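Local coordinates for protein beta-galactosidase (PDB 3OGR) that probably hydrolyses terminal non-reducing beta-D-galactose residues from beta-D-galactosides, as a glycoprotein of glycosyl hydrolase family 35, at residues Ser74-Trp79 against Ile119-Ser124; Pro177-Ser182 against Ile213-Phe218; Tyr322-Gly327 against Ala346-Asp351. One frame throughout, in Å; residues are numbered along the deposited sequence.

Contact 1 of 3, residues Ser74-Trp79 against Ile119-Ser124. With GAL (beta-D-galactopyranose), chain E.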
loop_
_atom_site.group_PDB
_atom_site.type_symbol
_atom_site.label_atom_id
_atom_site.label_comp_id
_atom_site.label_asym_id
_atom_site.label_seq_id
_atom_site.Cartn_x
_atom_site.Cartn_y
_atom_site.Cartn_z
ATOM N N SER A 74 -1.405 -3.473 9.167
ATOM C CA SER A 74 -2.315 -4.534 8.677
ATOM C C SER A 74 -1.745 -5.058 7.408
ATOM O O SER A 74 -1.299 -4.264 6.576
ATOM C CB SER A 74 -3.705 -3.933 8.514
ATOM O OG SER A 74 -4.554 -4.806 7.818
ATOM N N PHE A 75 -1.733 -6.380 7.210
ATOM C CA PHE A 75 -1.132 -6.920 5.998
ATOM C C PHE A 75 -1.953 -8.073 5.443
ATOM O O PHE A 75 -2.498 -8.898 6.199
ATOM C CB PHE A 75 0.329 -7.399 6.267
ATOM C CG PHE A 75 0.459 -8.630 7.154
ATOM C CD1 PHE A 75 0.361 -8.543 8.528
ATOM C CD2 PHE A 75 0.686 -9.884 6.569
ATOM C CE1 PHE A 75 0.532 -9.712 9.327
ATOM C CE2 PHE A 75 0.794 -11.062 7.362
ATOM C CZ PHE A 75 0.732 -10.944 8.748
ATOM N N TYR A 76 -1.991 -8.142 4.119
ATOM C CA TYR A 76 -2.434 -9.339 3.407
ATOM C C TYR A 76 -1.318 -10.319 3.181
ATOM O O TYR A 76 -0.093 -9.955 3.127
ATOM C CB TYR A 76 -3.014 -8.957 1.990
ATOM C CG TYR A 76 -4.384 -8.320 2.010
ATOM C CD1 TYR A 76 -5.474 -8.868 2.762
ATOM C CD2 TYR A 76 -4.643 -7.251 1.124
ATOM C CE1 TYR A 76 -6.794 -8.258 2.660
ATOM C CE2 TYR A 76 -5.921 -6.694 1.008
ATOM C CZ TYR A 76 -6.972 -7.185 1.790
ATOM O OH TYR A 76 -8.206 -6.605 1.695
ATOM N N VAL A 77 -1.728 -11.581 2.975
ATOM C CA VAL A 77 -0.830 -12.592 2.388
ATOM C C VAL A 77 -1.448 -13.019 1.067
ATOM O O VAL A 77 -2.669 -13.190 1.000
ATOM C CB VAL A 77 -0.657 -13.778 3.336
ATOM C CG1 VAL A 77 0.376 -14.823 2.739
ATOM C CG2 VAL A 77 -0.125 -13.244 4.648
ATOM N N ASP A 78 -0.598 -13.119 0.028
ATOM C CA ASP A 78 -1.087 -13.489 -1.314
ATOM C C ASP A 78 -0.838 -14.991 -1.575
ATOM O O ASP A 78 0.293 -15.425 -1.825
ATOM C CB ASP A 78 -0.377 -12.620 -2.322
ATOM C CG ASP A 78 -0.872 -12.833 -3.761
ATOM O OD1 ASP A 78 -1.706 -13.704 -4.075
ATOM O OD2 ASP A 78 -0.383 -12.026 -4.641
ATOM N N TRP A 79 -1.919 -15.781 -1.425
ATOM C CA TRP A 79 -1.848 -17.238 -1.618
ATOM C C TRP A 79 -1.221 -17.615 -2.967
ATOM O O TRP A 79 -0.398 -18.531 -3.030
ATOM C CB TRP A 79 -3.316 -17.722 -1.495
ATOM C CG TRP A 79 -3.544 -19.197 -1.763
ATOM C CD1 TRP A 79 -2.603 -20.230 -1.811
ATOM C CD2 TRP A 79 -4.841 -19.791 -1.956
ATOM N NE1 TRP A 79 -3.260 -21.442 -2.048
ATOM C CE2 TRP A 79 -4.627 -21.208 -2.155
ATOM C CE3 TRP A 79 -6.122 -19.283 -1.980
ATOM C CZ2 TRP A 79 -5.700 -22.087 -2.376
ATOM C CZ3 TRP A 79 -7.216 -20.160 -2.215
ATOM C CH2 TRP A 79 -6.973 -21.543 -2.392
ATOM N N ILE A 119 -8.239 -12.288 -0.861
ATOM C CA ILE A 119 -7.824 -10.944 -0.342
ATOM C C ILE A 119 -8.235 -9.753 -1.218
ATOM O O ILE A 119 -8.263 -8.640 -0.740
ATOM C CB ILE A 119 -6.243 -10.878 -0.056
ATOM C CG1 ILE A 119 -5.453 -11.139 -1.342
ATOM C CG2 ILE A 119 -5.897 -11.819 1.065
ATOM C CD1 ILE A 119 -4.002 -10.663 -1.213
ATOM N N ASN A 120 -8.578 -10.027 -2.467
ATOM C CA ASN A 120 -8.944 -8.971 -3.466
ATOM C C ASN A 120 -7.656 -8.174 -3.738
ATOM O O ASN A 120 -6.798 -8.695 -4.465
ATOM C CB ASN A 120 -10.166 -8.112 -2.997
ATOM C CG ASN A 120 -10.920 -7.520 -4.145
ATOM O OD1 ASN A 120 -11.446 -8.274 -5.004
ATOM N ND2 ASN A 120 -10.940 -6.138 -4.219
ATOM N N ALA A 121 -7.500 -6.946 -3.179
ATOM C CA ALA A 121 -6.161 -6.315 -3.065
ATOM C C ALA A 121 -5.545 -5.841 -4.348
ATOM O O ALA A 121 -4.377 -5.423 -4.399
ATOM C CB ALA A 121 -5.132 -7.213 -2.310
ATOM N N GLU A 122 -6.340 -5.835 -5.407
ATOM C CA GLU A 122 -5.814 -5.527 -6.777
ATOM C C GLU A 122 -4.625 -6.432 -7.150
ATOM O O GLU A 122 -3.751 -6.049 -7.910
ATOM C CB GLU A 122 -5.430 -4.037 -6.929
ATOM C CG GLU A 122 -6.743 -3.165 -6.914
ATOM C CD GLU A 122 -7.385 -3.005 -5.552
ATOM O OE1 GLU A 122 -6.683 -2.538 -4.596
ATOM O OE2 GLU A 122 -8.634 -3.288 -5.422
ATOM N N VAL A 123 -4.664 -7.658 -6.632
ATOM C CA VAL A 123 -3.649 -8.664 -7.065
ATOM C C VAL A 123 -4.303 -9.683 -7.998
ATOM O O VAL A 123 -5.542 -9.851 -7.999
ATOM C CB VAL A 123 -2.975 -9.412 -5.842
ATOM C CG1 VAL A 123 -2.287 -8.447 -4.906
ATOM C CG2 VAL A 123 -3.907 -10.400 -5.143
ATOM N N SER A 124 -3.456 -10.377 -8.747
ATOM C CA SER A 124 -3.954 -11.387 -9.724
ATOM C C SER A 124 -4.793 -12.407 -8.973
ATOM O O SER A 124 -4.357 -12.939 -7.916
ATOM C CB SER A 124 -2.767 -12.102 -10.382
ATOM O OG SER A 124 -3.265 -12.942 -11.420
HETATM C C1 GAL E . -11.391 -2.997 -0.493
HETATM C C2 GAL E . -10.753 -4.424 -0.556
HETATM C C3 GAL E . -9.249 -4.322 -0.718
HETATM C C4 GAL E . -8.907 -3.451 -1.934
HETATM C C5 GAL E . -9.609 -2.107 -1.768
HETATM C C6 GAL E . -9.474 -1.170 -2.987
HETATM O O1 GAL E . -12.803 -3.025 -0.700
HETATM O O2 GAL E . -11.031 -5.084 0.676
HETATM O O3 GAL E . -8.700 -5.616 -0.914
HETATM O O4 GAL E . -9.419 -4.122 -3.083
HETATM O O5 GAL E . -11.032 -2.312 -1.654
HETATM O O6 GAL E . -8.099 -0.825 -3.146
#

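Contact 2 of 3, residues Pro177-Ser182 against Ile213-Phe218. With GAL (beta-D-galactopyranose), chain E.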
loop_
_atom_site.group_PDB
_atom_site.type_symbol
_atom_site.label_atom_id
_atom_site.label_comp_id
_atom_site.label_asym_id
_atom_site.label_seq_id
_atom_site.Cartn_x
_atom_site.Cartn_y
_atom_site.Cartn_z
ATOM N N PRO A 177 -10.294 -13.315 8.961
ATOM C CA PRO A 177 -10.611 -14.375 7.976
ATOM C C PRO A 177 -11.360 -13.821 6.792
ATOM O O PRO A 177 -12.227 -12.988 7.023
ATOM C CB PRO A 177 -11.565 -15.325 8.763
ATOM C CG PRO A 177 -12.176 -14.434 9.877
ATOM C CD PRO A 177 -11.305 -13.148 10.017
ATOM N N GLU A 178 -11.081 -14.344 5.594
ATOM C CA GLU A 178 -11.860 -13.884 4.402
ATOM C C GLU A 178 -11.596 -12.403 4.149
ATOM O O GLU A 178 -10.626 -11.819 4.677
ATOM C CB GLU A 178 -13.376 -14.247 4.576
ATOM C CG GLU A 178 -13.871 -15.329 3.596
ATOM C CD GLU A 178 -14.080 -14.796 2.148
ATOM O OE1 GLU A 178 -14.112 -13.555 1.944
ATOM O OE2 GLU A 178 -14.299 -15.620 1.204
ATOM N N ASN A 179 -12.401 -11.809 3.273
ATOM C CA ASN A 179 -12.217 -10.383 2.968
ATOM C C ASN A 179 -13.516 -9.825 2.382
ATOM O O ASN A 179 -13.945 -10.272 1.289
ATOM C CB ASN A 179 -11.076 -10.153 1.953
ATOM C CG ASN A 179 -10.769 -8.664 1.831
ATOM O OD1 ASN A 179 -10.125 -8.101 2.737
ATOM N ND2 ASN A 179 -11.205 -8.001 0.768
ATOM N N GLU A 180 -14.106 -8.830 3.036
ATOM C CA GLU A 180 -15.340 -8.216 2.534
ATOM C C GLU A 180 -16.374 -9.258 2.059
ATOM O O GLU A 180 -16.845 -9.272 0.925
ATOM C CB GLU A 180 -15.085 -7.187 1.416
ATOM C CG GLU A 180 -14.318 -5.957 1.986
ATOM C CD GLU A 180 -14.505 -4.682 1.127
ATOM O OE1 GLU A 180 -14.984 -4.746 -0.019
ATOM O OE2 GLU A 180 -14.123 -3.572 1.624
ATOM N N TYR A 181 -16.643 -10.200 2.941
ATOM C CA TYR A 181 -17.663 -11.238 2.679
ATOM C C TYR A 181 -18.997 -10.570 2.951
ATOM O O TYR A 181 -19.475 -10.588 4.049
ATOM C CB TYR A 181 -17.346 -12.480 3.512
ATOM C CG TYR A 181 -18.384 -13.592 3.205
ATOM C CD1 TYR A 181 -18.329 -14.300 1.994
ATOM C CD2 TYR A 181 -19.445 -13.868 4.084
ATOM C CE1 TYR A 181 -19.284 -15.290 1.717
ATOM C CE2 TYR A 181 -20.382 -14.828 3.806
ATOM C CZ TYR A 181 -20.305 -15.531 2.624
ATOM O OH TYR A 181 -21.238 -16.492 2.315
ATOM N N SER A 182 -19.501 -9.897 1.903
ATOM C CA SER A 182 -20.517 -8.864 2.179
ATOM C C SER A 182 -21.773 -8.910 1.346
ATOM O O SER A 182 -22.721 -8.199 1.616
ATOM C CB SER A 182 -19.870 -7.488 2.060
ATOM O OG SER A 182 -18.776 -7.410 3.016
ATOM N N ILE A 213 -11.357 -10.502 13.619
ATOM C CA ILE A 213 -12.051 -9.287 13.210
ATOM C C ILE A 213 -12.364 -9.402 11.766
ATOM O O ILE A 213 -11.540 -9.933 11.000
ATOM C CB ILE A 213 -11.176 -8.081 13.598
ATOM C CG1 ILE A 213 -11.925 -6.742 13.299
ATOM C CG2 ILE A 213 -9.840 -8.074 12.773
ATOM C CD1 ILE A 213 -11.205 -5.522 14.061
ATOM N N ASN A 214 -13.557 -8.958 11.339
ATOM C CA ASN A 214 -13.887 -9.001 9.912
ATOM C C ASN A 214 -13.911 -7.608 9.297
ATOM O O ASN A 214 -13.618 -6.633 9.978
ATOM C CB ASN A 214 -15.180 -9.793 9.654
ATOM C CG ASN A 214 -16.393 -9.085 10.141
ATOM O OD1 ASN A 214 -16.330 -8.140 10.969
ATOM N ND2 ASN A 214 -17.557 -9.653 9.769
ATOM N N ASN A 215 -14.207 -7.556 7.975
ATOM C CA ASN A 215 -14.162 -6.270 7.261
ATOM C C ASN A 215 -15.280 -6.218 6.250
ATOM O O ASN A 215 -15.083 -6.247 5.061
ATOM C CB ASN A 215 -12.765 -6.009 6.607
ATOM C CG ASN A 215 -12.431 -6.939 5.462
ATOM O OD1 ASN A 215 -12.701 -8.142 5.486
ATOM N ND2 ASN A 215 -11.698 -6.380 4.471
ATOM N N ASP A 216 -16.492 -6.081 6.767
ATOM C CA ASP A 216 -17.659 -5.976 5.915
ATOM C C ASP A 216 -17.454 -4.770 4.982
ATOM O O ASP A 216 -16.950 -3.716 5.391
ATOM C CB ASP A 216 -18.881 -5.850 6.831
ATOM C CG ASP A 216 -20.125 -6.412 6.290
ATOM O OD1 ASP A 216 -20.240 -6.867 5.093
ATOM O OD2 ASP A 216 -21.172 -6.279 7.048
ATOM N N ALA A 217 -17.814 -4.920 3.710
ATOM C CA ALA A 217 -17.606 -3.812 2.728
ATOM C C ALA A 217 -18.357 -2.555 3.055
ATOM O O ALA A 217 -17.933 -1.436 2.663
ATOM C CB ALA A 217 -18.035 -4.289 1.339
ATOM N N PHE A 218 -19.460 -2.718 3.789
ATOM C CA PHE A 218 -20.277 -1.609 4.287
ATOM C C PHE A 218 -20.892 -2.124 5.582
ATOM O O PHE A 218 -20.752 -3.303 5.901
ATOM C CB PHE A 218 -21.369 -1.276 3.244
ATOM C CG PHE A 218 -22.359 -2.389 2.995
ATOM C CD1 PHE A 218 -22.042 -3.456 2.151
ATOM C CD2 PHE A 218 -23.632 -2.341 3.603
ATOM C CE1 PHE A 218 -22.983 -4.539 1.935
ATOM C CE2 PHE A 218 -24.543 -3.421 3.407
ATOM C CZ PHE A 218 -24.198 -4.496 2.582
HETATM C C1 GAL E . -11.391 -2.997 -0.493
HETATM C C2 GAL E . -10.753 -4.424 -0.556
HETATM C C3 GAL E . -9.249 -4.322 -0.718
HETATM C C4 GAL E . -8.907 -3.451 -1.934
HETATM C C5 GAL E . -9.609 -2.107 -1.768
HETATM C C6 GAL E . -9.474 -1.170 -2.987
HETATM O O1 GAL E . -12.803 -3.025 -0.700
HETATM O O2 GAL E . -11.031 -5.084 0.676
HETATM O O3 GAL E . -8.700 -5.616 -0.914
HETATM O O4 GAL E . -9.419 -4.122 -3.083
HETATM O O5 GAL E . -11.032 -2.312 -1.654
HETATM O O6 GAL E . -8.099 -0.825 -3.146
HETATM O O HOH W 1 -13.437 -10.449 6.768
HETATM O O HOH W 2 -15.650 -0.906 1.294
HETATM O O HOH W 3 -18.442 -10.229 6.635
HETATM O O HOH W 4 -22.833 -7.527 4.419
#

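Contact 3 of 3, residues Tyr322-Gly327 against Ala346-Asp351. With GAL (beta-D-galactopyranose), chain E.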
loop_
_atom_site.group_PDB
_atom_site.type_symbol
_atom_site.label_atom_id
_atom_site.label_comp_id
_atom_site.label_asym_id
_atom_site.label_seq_id
_atom_site.Cartn_x
_atom_site.Cartn_y
_atom_site.Cartn_z
ATOM N N TYR A 322 -5.842 2.139 4.381
ATOM C CA TYR A 322 -5.482 1.306 3.255
ATOM C C TYR A 322 -5.328 2.204 2.011
ATOM O O TYR A 322 -6.321 2.824 1.656
ATOM C CB TYR A 322 -6.628 0.274 3.019
ATOM C CG TYR A 322 -6.326 -0.719 1.908
ATOM C CD1 TYR A 322 -6.282 -0.346 0.570
ATOM C CD2 TYR A 322 -6.076 -2.092 2.213
ATOM C CE1 TYR A 322 -5.960 -1.241 -0.438
ATOM C CE2 TYR A 322 -5.755 -3.012 1.206
ATOM C CZ TYR A 322 -5.674 -2.584 -0.103
ATOM O OH TYR A 322 -5.307 -3.506 -1.071
ATOM N N MET A 323 -4.174 2.263 1.349
ATOM C CA MET A 323 -2.838 1.755 1.806
ATOM C C MET A 323 -2.145 2.870 2.570
ATOM O O MET A 323 -2.449 4.082 2.395
ATOM C CB MET A 323 -1.977 1.463 0.562
ATOM C CG MET A 323 -2.585 0.333 -0.306
ATOM S SD MET A 323 -2.706 -1.223 0.512
ATOM C CE MET A 323 -0.950 -1.651 0.713
ATOM N N THR A 324 -1.162 2.447 3.373
ATOM C CA THR A 324 -0.205 3.419 3.971
ATOM C C THR A 324 1.092 3.400 3.187
ATOM O O THR A 324 1.649 4.445 2.895
ATOM C CB THR A 324 -0.062 3.141 5.470
ATOM O OG1 THR A 324 -1.332 3.464 6.096
ATOM C CG2 THR A 324 0.978 4.053 6.151
ATOM N N PHE A 325 1.603 2.199 2.823
ATOM C CA PHE A 325 2.670 2.028 1.867
ATOM C C PHE A 325 2.201 0.949 0.881
ATOM O O PHE A 325 1.858 -0.148 1.309
ATOM C CB PHE A 325 3.973 1.545 2.536
ATOM C CG PHE A 325 4.990 1.067 1.550
ATOM C CD1 PHE A 325 5.608 1.972 0.659
ATOM C CD2 PHE A 325 5.258 -0.310 1.424
ATOM C CE1 PHE A 325 6.582 1.500 -0.315
ATOM C CE2 PHE A 325 6.234 -0.776 0.484
ATOM C CZ PHE A 325 6.853 0.144 -0.405
ATOM N N GLY A 326 2.150 1.297 -0.423
ATOM C CA GLY A 326 1.599 0.419 -1.450
ATOM C C GLY A 326 2.627 -0.531 -2.065
ATOM O O GLY A 326 2.334 -1.687 -2.285
ATOM N N GLY A 327 3.821 -0.028 -2.355
ATOM C CA GLY A 327 4.833 -0.862 -3.053
ATOM C C GLY A 327 4.483 -1.068 -4.508
ATOM O O GLY A 327 3.896 -0.227 -5.178
ATOM N N ALA A 346 -0.561 6.872 -1.720
ATOM C CA ALA A 346 -0.520 6.692 -0.239
ATOM C C ALA A 346 0.374 7.750 0.418
ATOM O O ALA A 346 1.227 8.419 -0.227
ATOM C CB ALA A 346 -0.014 5.248 0.156
ATOM N N SER A 347 0.253 7.799 1.745
ATOM C CA SER A 347 1.100 8.703 2.549
ATOM C C SER A 347 2.574 8.402 2.420
ATOM O O SER A 347 3.377 9.313 2.572
ATOM C CB SER A 347 0.670 8.740 4.024
ATOM O OG SER A 347 0.742 7.435 4.584
ATOM N N ILE A 348 2.917 7.113 2.260
ATOM C CA ILE A 348 4.316 6.698 1.973
ATOM C C ILE A 348 4.363 6.303 0.518
ATOM O O ILE A 348 3.586 5.427 0.117
ATOM C CB ILE A 348 4.755 5.503 2.869
ATOM C CG1 ILE A 348 4.504 5.892 4.325
ATOM C CG2 ILE A 348 6.240 5.197 2.589
ATOM C CD1 ILE A 348 4.836 4.751 5.329
ATOM N N ARG A 349 5.245 6.944 -0.290
ATOM C CA ARG A 349 5.270 6.675 -1.743
ATOM C C ARG A 349 5.811 5.262 -2.010
ATOM O O ARG A 349 6.441 4.617 -1.138
ATOM C CB ARG A 349 6.252 7.644 -2.428
ATOM C CG ARG A 349 5.779 9.105 -2.501
ATOM C CD ARG A 349 6.854 9.917 -3.208
ATOM N NE ARG A 349 6.532 11.337 -3.238
ATOM C CZ ARG A 349 5.815 11.958 -4.142
ATOM N NH1 ARG A 349 5.264 11.269 -5.144
ATOM N NH2 ARG A 349 5.658 13.294 -4.045
ATOM N N GLU A 350 5.637 4.827 -3.258
ATOM C CA GLU A 350 6.127 3.522 -3.708
ATOM C C GLU A 350 7.635 3.400 -3.452
ATOM O O GLU A 350 8.089 2.296 -3.152
ATOM C CB GLU A 350 5.799 3.396 -5.206
ATOM C CG GLU A 350 6.208 2.077 -5.794
ATOM C CD GLU A 350 5.685 1.973 -7.205
ATOM O OE1 GLU A 350 5.213 2.984 -7.792
ATOM O OE2 GLU A 350 5.759 0.872 -7.814
ATOM N N ASP A 351 8.377 4.509 -3.598
ATOM C CA ASP A 351 9.831 4.487 -3.370
ATOM C C ASP A 351 10.191 4.818 -1.925
ATOM O O ASP A 351 11.383 4.976 -1.608
ATOM C CB ASP A 351 10.541 5.433 -4.355
ATOM C CG ASP A 351 10.189 6.880 -4.159
ATOM O OD1 ASP A 351 9.555 7.266 -3.126
ATOM O OD2 ASP A 351 10.562 7.709 -5.051
HETATM C C1 GAL E . -11.391 -2.997 -0.493
HETATM C C2 GAL E . -10.753 -4.424 -0.556
HETATM C C3 GAL E . -9.249 -4.322 -0.718
HETATM C C4 GAL E . -8.907 -3.451 -1.934
HETATM C C5 GAL E . -9.609 -2.107 -1.768
HETATM C C6 GAL E . -9.474 -1.170 -2.987
HETATM O O1 GAL E . -12.803 -3.025 -0.700
HETATM O O2 GAL E . -11.031 -5.084 0.676
HETATM O O3 GAL E . -8.700 -5.616 -0.914
HETATM O O4 GAL E . -9.419 -4.122 -3.083
HETATM O O5 GAL E . -11.032 -2.312 -1.654
HETATM O O6 GAL E . -8.099 -0.825 -3.146
HETATM O O HOH W 5 -1.864 6.669 3.293
HETATM O O HOH W 6 2.985 3.573 -1.787
#

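Contact 1 of 3, residues Ser74-Trp79 against Ile119-Ser124
The ring of Tyr-76 lies against Ile-119, and it is where the two segments chiefly meet. CG is anti to the carbonyl carbon, beside the backbone N (chi1 -75°), which lays the ring along the isoleucine. At the root, Tyr-76 CB sits 3.8 Å from Ile-119 CD1. Next comes the ring itself: Ile-119 CB stands over one face in a CH-pi contact, 3.7 Å from the ring centroid and 17° off the normal, while Ile-119 CG2 presses on Tyr-76 CD1 at 3.4 Å. At the far corner, Tyr-76 CE2 packs obliquely against Ala-121 CB, also at 3.4 Å. Strand 72-76 belongs to the parallel barrel of this TIM-barrel family, and 119-124 follows its neighbour, strand 110-116, so the ring rises from the C-terminal ends of the barrel strands, where such folds bind substrate. Further out, Tyr-76 CZ is 3.2 Å from Ile-119 O. The hydroxyl at the tip accepts a hydrogen bond from galactose O3, with Tyr-76 OH to O3 at 2.8 Å, and hydrogen-bonds Asn-179 OD1. That same O3, near the ring plane, takes the N-H of Ala-121 at 2.9 Å from Ala-121 N. Asn-120 ND2 donates to galactose O4, O4 donates to Glu-122 OE2, and O6 donates to Glu-122 OE1. Away from the sugar, the carboxylate of Asp-78, the N-cap of the helix that follows, brings OD2 to 3.9 Å from Val-123 CB.

Contact 2 of 3, residues Pro177-Ser182 against Ile213-Phe218
Two loops are joined here by polar groups, Asn-179 and Glu-180 to Asn-215 and Ser-182 to Asp-216 and Ala-217, one loop following strand 172-177 and the other leading to strand 236-239. The Asn-215 amide works at both ends: its ND2 donates to Asn-179 OD1 at 2.9 Å, coming from above that carbonyl's plane, while its OD1 receives the N-H of Glu-180, again at 2.9 Å from Glu-180 N and nearly straight (169°). A water adds a second donor to Asn-215 OD1 and ties it to Pro-177 O. With CG tucked between the backbone N and the carbonyl carbon (chi1 68°), the amide stays close enough to serve both neighbours. With a leucine in its place, Glu-180 N would probably lose its acceptor and the Asn-179 amide one of the bonds that fix its rotation. Both loops lie on the substrate side of the TIM barrel, and the first carries two galactose-binding residues: Asn-179 ND2 donates to O2 at 2.9 Å, and Glu-180 OE2 accepts from O1 at 2.7 Å. Asn-179 OD1 also has Tyr-76 and Gln-176 as partners, so this asparagine reaches the sugar with its other end pinned. Ala-217 CB packs 3.4 Å from Glu-180 OE1, which is bonded to Trp-791. Farther along, Ser-182 OG donates to the anti lone pair of Asp-216 OD1 at 2.6 Å and accepts from Ala-217 N at 2.8 Å (172°).

Contact 3 of 3, residues Tyr322-Gly327 against Ala346-Asp351
Ile-348 N donates to Thr-324 O at 3.0 Å, nearly along the C=O axis (177°), in the one direct hydrogen bond between the two segments, and the Ala-346 methyl carbon CB packs 3.3 Å from the same Thr-324 O. Both segments belong to the loop that leaves strand 318-321 of the TIM barrel and runs on to helix 357-370. A water bridges the backbones a step further on, accepting from Gly-326 N and donating to Ile-348 O. Phe-325 does most of the side-chain work. Its CG is anti to the backbone N (chi1 167°), which swings the ring toward 346-351, and CD1 touches Ile-348 CG2 at 3.8 Å. The ring edge then meets two carbonyls in its plane, with Phe-325 CE1 3.2 Å from Arg-349 O and 3.3 Å from Glu-350 O, while Gly-327 N sits over the centre of one face. Helix 58-67 backs this packing, Val-61 touching Phe-325 and Ile-65 touching Thr-324 and Ile-348. Toward the galactose, Met-323, which follows a cis peptide bond, sets its sulfur over the ring of Tyr-322. Glu-350, whose OE2 is bonded to Thr-328, stretches alongside segment 322-327 until its CG lies 3.3 Å from Gly-327 O.

The contacts come in series along the chain, 1 before 2 before 3, all within the glycosyl hydrolase family 35 range. Their segments lie on, follow or lead into strands of the barrel sheet: 72-76 and 110-116 for contact 1, 172-177 and 236-239 for contact 2, and 318-321 for contact 3. Centres of 1 and 2 lie about 13 Å apart, 1 and 3 about 15 Å, 2 and 3 about 22 Å with no touch. Contact 1 stands between the others, its Tyr-76 OH meeting Asn-179 OD1 and its Tyr-76 and Ala-121 packing on Tyr-322. Loops distant in sequence thus share one galactose: contacts 1 and 2 hydrogen-bond it, contact 3 reaches it through Tyr-322 alone.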